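Local atomic coordinates of MaoC family protein (PDB entry 3KHP), a protein that probably acts as a 3-hydroxyacyl-thioester dehydratase of the MaoC, hydratase 2 family, interconverting (3R)-hydroxyacyl and enoyl thioesters. Residues A177-P182 and L301-V306; L271-W276 and A283-E288. All coordinates share one frame; numbering follows the deposited sequence.

Contact 1: A177-P182 and L301-V306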
ATOM      1  N   ALA A 177     -26.995  23.761  -1.782  1.00 52.09           N
ATOM      2  CA  ALA A 177     -27.364  23.653  -3.203  1.00 51.55           C
ATOM      3  C   ALA A 177     -26.485  22.623  -3.907  1.00 50.73           C
ATOM      4  O   ALA A 177     -25.252  22.671  -3.786  1.00 50.32           O
ATOM      5  CB  ALA A 177     -27.219  25.026  -3.902  1.00 51.50           C
ATOM      6  N   ALA A 178     -27.124  21.699  -4.625  1.00 49.79           N
ATOM      7  CA  ALA A 178     -26.408  20.761  -5.484  1.00 49.23           C
ATOM      8  C   ALA A 178     -25.820  21.551  -6.661  1.00 48.45           C
ATOM      9  O   ALA A 178     -26.410  22.552  -7.073  1.00 48.67           O
ATOM     10  CB  ALA A 178     -27.346  19.671  -5.993  1.00 48.88           C
ATOM     11  N   PRO A 179     -24.656  21.120  -7.190  1.00 47.36           N
ATOM     12  CA  PRO A 179     -24.107  21.808  -8.355  1.00 46.83           C
ATOM     13  C   PRO A 179     -24.961  21.601  -9.591  1.00 46.18           C
ATOM     14  O   PRO A 179     -25.598  20.557  -9.740  1.00 45.91           O
ATOM     15  CB  PRO A 179     -22.734  21.150  -8.554  1.00 47.11           C
ATOM     16  CG  PRO A 179     -22.425  20.479  -7.266  1.00 47.16           C
ATOM     17  CD  PRO A 179     -23.754  20.060  -6.719  1.00 47.29           C
ATOM     18  N   GLU A 180     -24.956  22.617 -10.449  1.00 45.96           N
ATOM     19  CA  GLU A 180     -25.653  22.627 -11.735  1.00 45.77           C
ATOM     20  C   GLU A 180     -24.799  21.836 -12.734  1.00 44.90           C
ATOM     21  O   GLU A 180     -23.606  22.120 -12.913  1.00 44.09           O
ATOM     22  CB  GLU A 180     -25.826  24.091 -12.214  1.00 45.96           C
ATOM     23  CG  GLU A 180     -26.785  24.349 -13.417  1.00 48.09           C
ATOM     24  CD  GLU A 180     -26.424  25.611 -14.267  1.00 50.17           C
ATOM     25  OE1 GLU A 180     -26.873  25.699 -15.436  1.00 52.36           O
ATOM     26  OE2 GLU A 180     -25.696  26.516 -13.786  1.00 51.03           O
ATOM     27  N   PHE A 181     -25.414  20.833 -13.346  1.00 44.16           N
ATOM     28  CA  PHE A 181     -24.786  20.065 -14.395  1.00 43.96           C
ATOM     29  C   PHE A 181     -25.363  20.527 -15.706  1.00 44.21           C
ATOM     30  O   PHE A 181     -26.555  20.366 -15.930  1.00 43.54           O
ATOM     31  CB  PHE A 181     -25.031  18.563 -14.216  1.00 43.56           C
ATOM     32  CG  PHE A 181     -24.113  17.937 -13.210  1.00 43.13           C
ATOM     33  CD1 PHE A 181     -22.880  17.423 -13.597  1.00 41.10           C
ATOM     34  CD2 PHE A 181     -24.451  17.916 -11.863  1.00 41.73           C
ATOM     35  CE1 PHE A 181     -22.024  16.864 -12.663  1.00 40.59           C
ATOM     36  CE2 PHE A 181     -23.592  17.360 -10.941  1.00 41.77           C
ATOM     37  CZ  PHE A 181     -22.373  16.842 -11.344  1.00 39.98           C
ATOM     38  N   PRO A 182     -24.519  21.101 -16.577  1.00 44.59           N
ATOM     39  CA  PRO A 182     -24.955  21.559 -17.886  1.00 45.03           C
ATOM     40  C   PRO A 182     -25.688  20.482 -18.636  1.00 45.50           C
ATOM     41  O   PRO A 182     -25.360  19.298 -18.493  1.00 44.51           O
ATOM     42  CB  PRO A 182     -23.646  21.880 -18.602  1.00 45.15           C
ATOM     43  CG  PRO A 182     -22.691  22.206 -17.515  1.00 44.89           C
ATOM     44  CD  PRO A 182     -23.081  21.339 -16.362  1.00 44.56           C
ATOM     45  N   LEU A 301     -20.118   8.514  -7.501  1.00 18.92           N
ATOM     46  CA  LEU A 301     -19.863   9.862  -6.965  1.00 19.26           C
ATOM     47  C   LEU A 301     -20.700  10.830  -7.764  1.00 19.66           C
ATOM     48  O   LEU A 301     -20.665  10.826  -9.002  1.00 20.68           O
ATOM     49  CB  LEU A 301     -18.406  10.327  -7.090  1.00 18.59           C
ATOM     50  CG  LEU A 301     -17.287   9.549  -6.404  1.00 19.88           C
ATOM     51  CD1 LEU A 301     -15.933  10.217  -6.748  1.00 17.76           C
ATOM     52  CD2 LEU A 301     -17.511   9.452  -4.870  1.00 18.29           C
ATOM     53  N   ASP A 302     -21.433  11.671  -7.059  1.00 19.89           N
ATOM     54  CA  ASP A 302     -22.341  12.597  -7.674  1.00 20.19           C
ATOM     55  C   ASP A 302     -22.030  13.954  -7.089  1.00 19.76           C
ATOM     56  O   ASP A 302     -21.263  14.077  -6.124  1.00 17.39           O
ATOM     57  CB  ASP A 302     -23.795  12.194  -7.406  1.00 20.73           C
ATOM     58  CG  ASP A 302     -24.768  12.612  -8.543  1.00 23.55           C
ATOM     59  OD1 ASP A 302     -24.481  13.569  -9.273  1.00 26.39           O
ATOM     60  OD2 ASP A 302     -25.852  12.002  -8.677  1.00 27.29           O
ATOM     61  N   ASP A 303     -22.633  14.958  -7.706  1.00 19.68           N
ATOM     62  CA  ASP A 303     -22.497  16.333  -7.293  1.00 21.11           C
ATOM     63  C   ASP A 303     -21.055  16.764  -7.141  1.00 20.66           C
ATOM     64  O   ASP A 303     -20.716  17.540  -6.260  1.00 20.93           O
ATOM     65  CB  ASP A 303     -23.279  16.561  -6.009  1.00 21.91           C
ATOM     66  CG  ASP A 303     -24.772  16.242  -6.169  1.00 24.26           C
ATOM     67  OD1 ASP A 303     -25.371  16.462  -7.248  1.00 28.35           O
ATOM     68  OD2 ASP A 303     -25.349  15.779  -5.190  1.00 28.10           O
ATOM     69  N   GLY A 304     -20.204  16.300  -8.039  1.00 20.93           N
ATOM     70  CA  GLY A 304     -18.791  16.665  -7.997  1.00 20.89           C
ATOM     71  C   GLY A 304     -18.574  18.098  -8.408  1.00 21.03           C
ATOM     72  O   GLY A 304     -19.181  18.558  -9.358  1.00 20.66           O
ATOM     73  N   ALA A 305     -17.695  18.790  -7.690  1.00 21.27           N
ATOM     74  CA  ALA A 305     -17.389  20.192  -7.929  1.00 22.23           C
ATOM     75  C   ALA A 305     -15.900  20.363  -7.759  1.00 22.84           C
ATOM     76  O   ALA A 305     -15.319  19.821  -6.814  1.00 23.39           O
ATOM     77  CB  ALA A 305     -18.153  21.083  -6.920  1.00 21.41           C
ATOM     78  N   VAL A 306     -15.270  21.089  -8.670  1.00 23.31           N
ATOM     79  CA  VAL A 306     -13.832  21.199  -8.674  1.00 24.13           C
ATOM     80  C   VAL A 306     -13.462  22.631  -8.914  1.00 24.85           C
ATOM     81  O   VAL A 306     -14.028  23.283  -9.777  1.00 24.92           O
ATOM     82  CB  VAL A 306     -13.155  20.402  -9.847  1.00 24.03           C
ATOM     83  CG1 VAL A 306     -11.702  20.150  -9.529  1.00 23.46           C
ATOM     84  CG2 VAL A 306     -13.827  19.143 -10.131  1.00 24.35           C
TER
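F181 turns the rim of its ring, not a face, to the 301-306 chain: D303 CA sits at that edge in the ring plane, 3.9 Å from F181 CE2, and G304 N lies 4.0 Å from F181 CZ, also near the plane. D302 OD1 approaches CE2 obliquely. Elsewhere the same ring meets W276 edge-to-face and R286 in a cation-pi contact. A chi1 of -80°, with CG beside the backbone N, carries the ring from the loop to the bend at D303. The P179 ring crosses the D303 side chain at about a right angle; its CD is 3.6 Å from D303 CB, while P179 CG reaches 3.5 Å from D303 O and has A305 CB beyond it at 4.3 Å. Segment 177-182 belongs to the loop leading from strand 152-162 to strand 188-192, and here it runs over the break in strand 298-308 of the C-terminal MaoC-like half, which has the hot-dog fold of this family. At that break D303 takes positive backbone angles (phi 52°), and its N donates to D302 OD1 on the anti side of the carboxylate, at 2.8 Å and somewhat out of its plane. D303 OD2 turns to R260 of strand 254-261 in a salt bridge, while OD1 of the same carboxylate lies 4.0 Å from A178 CB.

Contact 2: L271-W276 and A283-E288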
ATOM      1  N   LEU A 271     -13.674   2.895 -12.890  1.00 19.15           N
ATOM      2  CA  LEU A 271     -14.298   4.137 -12.542  1.00 18.62           C
ATOM      3  C   LEU A 271     -14.179   5.189 -13.679  1.00 19.81           C
ATOM      4  O   LEU A 271     -13.062   5.664 -13.995  1.00 19.92           O
ATOM      5  CB  LEU A 271     -13.708   4.642 -11.229  1.00 17.49           C
ATOM      6  CG  LEU A 271     -13.973   3.750 -10.020  1.00 15.82           C
ATOM      7  CD1 LEU A 271     -13.004   4.063  -8.920  1.00 12.40           C
ATOM      8  CD2 LEU A 271     -15.405   3.851  -9.524  1.00 13.33           C
ATOM      9  N   SER A 272     -15.333   5.560 -14.264  1.00 19.85           N
ATOM     10  CA  SER A 272     -15.432   6.631 -15.287  1.00 20.75           C
ATOM     11  C   SER A 272     -15.803   7.971 -14.719  1.00 20.11           C
ATOM     12  O   SER A 272     -16.949   8.174 -14.353  1.00 20.86           O
ATOM     13  CB  SER A 272     -16.557   6.355 -16.292  1.00 21.06           C
ATOM     14  OG  SER A 272     -16.202   5.373 -17.197  1.00 24.81           O
ATOM     15  N   THR A 273     -14.876   8.912 -14.732  1.00 19.82           N
ATOM     16  CA  THR A 273     -15.135  10.237 -14.248  1.00 18.97           C
ATOM     17  C   THR A 273     -15.484  11.182 -15.407  1.00 19.81           C
ATOM     18  O   THR A 273     -14.659  11.453 -16.269  1.00 19.70           O
ATOM     19  CB  THR A 273     -13.975  10.730 -13.472  1.00 18.13           C
ATOM     20  OG1 THR A 273     -13.764   9.821 -12.408  1.00 15.43           O
ATOM     21  CG2 THR A 273     -14.261  12.075 -12.887  1.00 17.09           C
ATOM     22  N   VAL A 274     -16.729  11.637 -15.410  1.00 20.16           N
ATOM     23  CA  VAL A 274     -17.264  12.510 -16.436  1.00 20.95           C
ATOM     24  C   VAL A 274     -17.260  13.936 -15.950  1.00 21.25           C
ATOM     25  O   VAL A 274     -17.749  14.241 -14.876  1.00 20.12           O
ATOM     26  CB  VAL A 274     -18.700  12.104 -16.881  1.00 20.92           C
ATOM     27  CG1 VAL A 274     -18.614  10.951 -17.829  1.00 21.88           C
ATOM     28  CG2 VAL A 274     -19.611  11.773 -15.692  1.00 19.30           C
ATOM     29  N   ILE A 275     -16.682  14.806 -16.756  1.00 22.26           N
ATOM     30  CA  ILE A 275     -16.342  16.130 -16.315  1.00 23.35           C
ATOM     31  C   ILE A 275     -16.970  17.157 -17.269  1.00 25.01           C
ATOM     32  O   ILE A 275     -17.103  16.897 -18.466  1.00 25.04           O
ATOM     33  CB  ILE A 275     -14.823  16.301 -16.292  1.00 23.10           C
ATOM     34  CG1 ILE A 275     -14.164  15.202 -15.427  1.00 23.61           C
ATOM     35  CG2 ILE A 275     -14.450  17.697 -15.800  1.00 22.22           C
ATOM     36  CD1 ILE A 275     -12.632  15.185 -15.500  1.00 21.69           C
ATOM     37  N   TRP A 276     -17.351  18.310 -16.720  1.00 26.26           N
ATOM     38  CA  TRP A 276     -17.892  19.419 -17.490  1.00 27.33           C
ATOM     39  C   TRP A 276     -17.195  20.656 -17.024  1.00 28.88           C
ATOM     40  O   TRP A 276     -17.314  21.002 -15.831  1.00 28.70           O
ATOM     41  CB  TRP A 276     -19.390  19.622 -17.209  1.00 27.42           C
ATOM     42  CG  TRP A 276     -20.303  18.597 -17.751  1.00 25.94           C
ATOM     43  CD1 TRP A 276     -21.027  18.679 -18.899  1.00 26.73           C
ATOM     44  CD2 TRP A 276     -20.634  17.342 -17.162  1.00 26.29           C
ATOM     45  NE1 TRP A 276     -21.781  17.541 -19.072  1.00 25.82           N
ATOM     46  CE2 TRP A 276     -21.552  16.704 -18.016  1.00 25.62           C
ATOM     47  CE3 TRP A 276     -20.242  16.688 -15.998  1.00 25.56           C
ATOM     48  CZ2 TRP A 276     -22.071  15.453 -17.742  1.00 26.45           C
ATOM     49  CZ3 TRP A 276     -20.773  15.447 -15.730  1.00 24.33           C
ATOM     50  CH2 TRP A 276     -21.671  14.846 -16.589  1.00 24.84           C
ATOM     51  N   ALA A 283     -15.270  23.334 -12.448  1.00 26.11           N
ATOM     52  CA  ALA A 283     -15.895  22.273 -13.196  1.00 24.83           C
ATOM     53  C   ALA A 283     -16.795  21.478 -12.276  1.00 23.70           C
ATOM     54  O   ALA A 283     -16.699  21.611 -11.059  1.00 22.76           O
ATOM     55  CB  ALA A 283     -14.829  21.370 -13.812  1.00 24.86           C
ATOM     56  N   VAL A 284     -17.637  20.637 -12.876  1.00 22.45           N
ATOM     57  CA  VAL A 284     -18.449  19.708 -12.140  1.00 22.38           C
ATOM     58  C   VAL A 284     -18.212  18.326 -12.692  1.00 22.39           C
ATOM     59  O   VAL A 284     -17.745  18.193 -13.820  1.00 23.17           O
ATOM     60  CB  VAL A 284     -19.968  20.081 -12.179  1.00 22.16           C
ATOM     61  CG1 VAL A 284     -20.196  21.395 -11.456  1.00 21.79           C
ATOM     62  CG2 VAL A 284     -20.510  20.138 -13.618  1.00 20.78           C
ATOM     63  N   PHE A 285     -18.523  17.300 -11.907  1.00 21.37           N
ATOM     64  CA  PHE A 285     -18.293  15.929 -12.347  1.00 21.11           C
ATOM     65  C   PHE A 285     -19.130  14.866 -11.662  1.00 21.22           C
ATOM     66  O   PHE A 285     -19.721  15.081 -10.619  1.00 20.73           O
ATOM     67  CB  PHE A 285     -16.799  15.560 -12.197  1.00 20.51           C
ATOM     68  CG  PHE A 285     -16.371  15.315 -10.771  1.00 18.51           C
ATOM     69  CD1 PHE A 285     -16.357  14.023 -10.251  1.00 17.48           C
ATOM     70  CD2 PHE A 285     -16.023  16.366  -9.939  1.00 15.57           C
ATOM     71  CE1 PHE A 285     -15.963  13.784  -8.933  1.00 16.37           C
ATOM     72  CE2 PHE A 285     -15.642  16.141  -8.632  1.00 16.18           C
ATOM     73  CZ  PHE A 285     -15.611  14.848  -8.119  1.00 16.72           C
ATOM     74  N   ARG A 286     -19.151  13.698 -12.281  1.00 22.23           N
ATOM     75  CA  ARG A 286     -19.586  12.483 -11.630  1.00 23.26           C
ATOM     76  C   ARG A 286     -18.584  11.402 -11.909  1.00 22.67           C
ATOM     77  O   ARG A 286     -17.873  11.452 -12.909  1.00 21.45           O
ATOM     78  CB  ARG A 286     -20.921  12.005 -12.166  1.00 23.64           C
ATOM     79  CG  ARG A 286     -22.054  12.915 -11.883  1.00 28.46           C
ATOM     80  CD  ARG A 286     -23.411  12.229 -12.174  1.00 33.07           C
ATOM     81  NE  ARG A 286     -23.940  12.653 -13.452  1.00 38.19           N
ATOM     82  CZ  ARG A 286     -24.807  13.650 -13.641  1.00 41.12           C
ATOM     83  NH1 ARG A 286     -25.298  14.359 -12.630  1.00 41.72           N
ATOM     84  NH2 ARG A 286     -25.185  13.935 -14.873  1.00 41.17           N
ATOM     85  N   THR A 287     -18.578  10.399 -11.035  1.00 22.44           N
ATOM     86  CA  THR A 287     -17.898   9.143 -11.315  1.00 21.73           C
ATOM     87  C   THR A 287     -18.923   8.018 -11.347  1.00 22.08           C
ATOM     88  O   THR A 287     -19.800   7.995 -10.518  1.00 21.89           O
ATOM     89  CB  THR A 287     -16.824   8.917 -10.288  1.00 21.15           C
ATOM     90  OG1 THR A 287     -15.966  10.070 -10.292  1.00 19.35           O
ATOM     91  CG2 THR A 287     -16.024   7.678 -10.608  1.00 18.73           C
ATOM     92  N   GLU A 288     -18.799   7.108 -12.307  1.00 22.58           N
ATOM     93  CA  GLU A 288     -19.753   6.031 -12.519  1.00 24.24           C
ATOM     94  C   GLU A 288     -19.025   4.756 -12.856  1.00 24.36           C
ATOM     95  O   GLU A 288     -17.883   4.790 -13.277  1.00 24.81           O
ATOM     96  CB  GLU A 288     -20.678   6.308 -13.729  1.00 24.50           C
ATOM     97  CG  GLU A 288     -21.077   7.741 -13.969  1.00 28.94           C
ATOM     98  CD  GLU A 288     -21.795   8.005 -15.335  1.00 31.72           C
ATOM     99  OE1 GLU A 288     -21.450   7.405 -16.391  1.00 31.60           O
ATOM    100  OE2 GLU A 288     -22.703   8.864 -15.313  1.00 36.01           O
TER
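W276 reaches across its partner strand with CG beside the backbone N, which brings the indole edge to V284 O and F285 CA: V284 O is in the ring plane, 3.6 Å from W276 CE3. Further out, W276 CH2 comes 4.0 Å from R286 NH2, the ring and guanidinium planes 70° apart, and the indole NE1 is bonded to R184 O. The arginine chain bends at chi3 (-101°), bringing the guanidinium beside the indole. V274, the partner of R286 in the pairing, puts CG2 3.8 Å from R286 CB. The strands form an antiparallel beta hairpin within the MaoC-like half, where S272-E288, V274-R286 and W276-V284 are hydrogen-bonded pairs, each closed by two backbone bonds, and T273-T287 and I275-F285 are non-hydrogen-bonded pairs. On the face of these last four residues, both threonines hold OG1 anti to their own carbonyl carbon, and T287 OG1 donates to T273 OG1 at 3.1 Å. F285 places CG between its backbone N and carbonyl carbon, chi1 75°; its CB packs 4.2 Å from I275 CG1, while the ring leads away from strand 271-276 towards V306 of strand 298-308, with CD1 still 3.9 Å from T273 CG2. Helix 231-245 covers this side, with L242 against both I275 and F285. Near the far end, S272 OG bonds to D191 of the neighbouring strand 188-192.

In the fold
Contact 2 is buried within the sheet, whereas contact 1 lies at the surface, where a loop crosses that sheet; their centres are about 9 Å apart. Strand 298-308 is the neighbour of strand 282-289, so G304 and V306 of contact 1 pair through their backbones with F285 and A283 of contact 2. The loop also reaches the hairpin directly: P179 and F181 touch V284. Chemistry follows position. Paired backbone bonds join 271-276 to 283-288, whereas 177-182 meets 301-306 through van der Waals contacts of a proline and a phenylalanine. Along the chain, the whole hairpin falls between the two segments of contact 1.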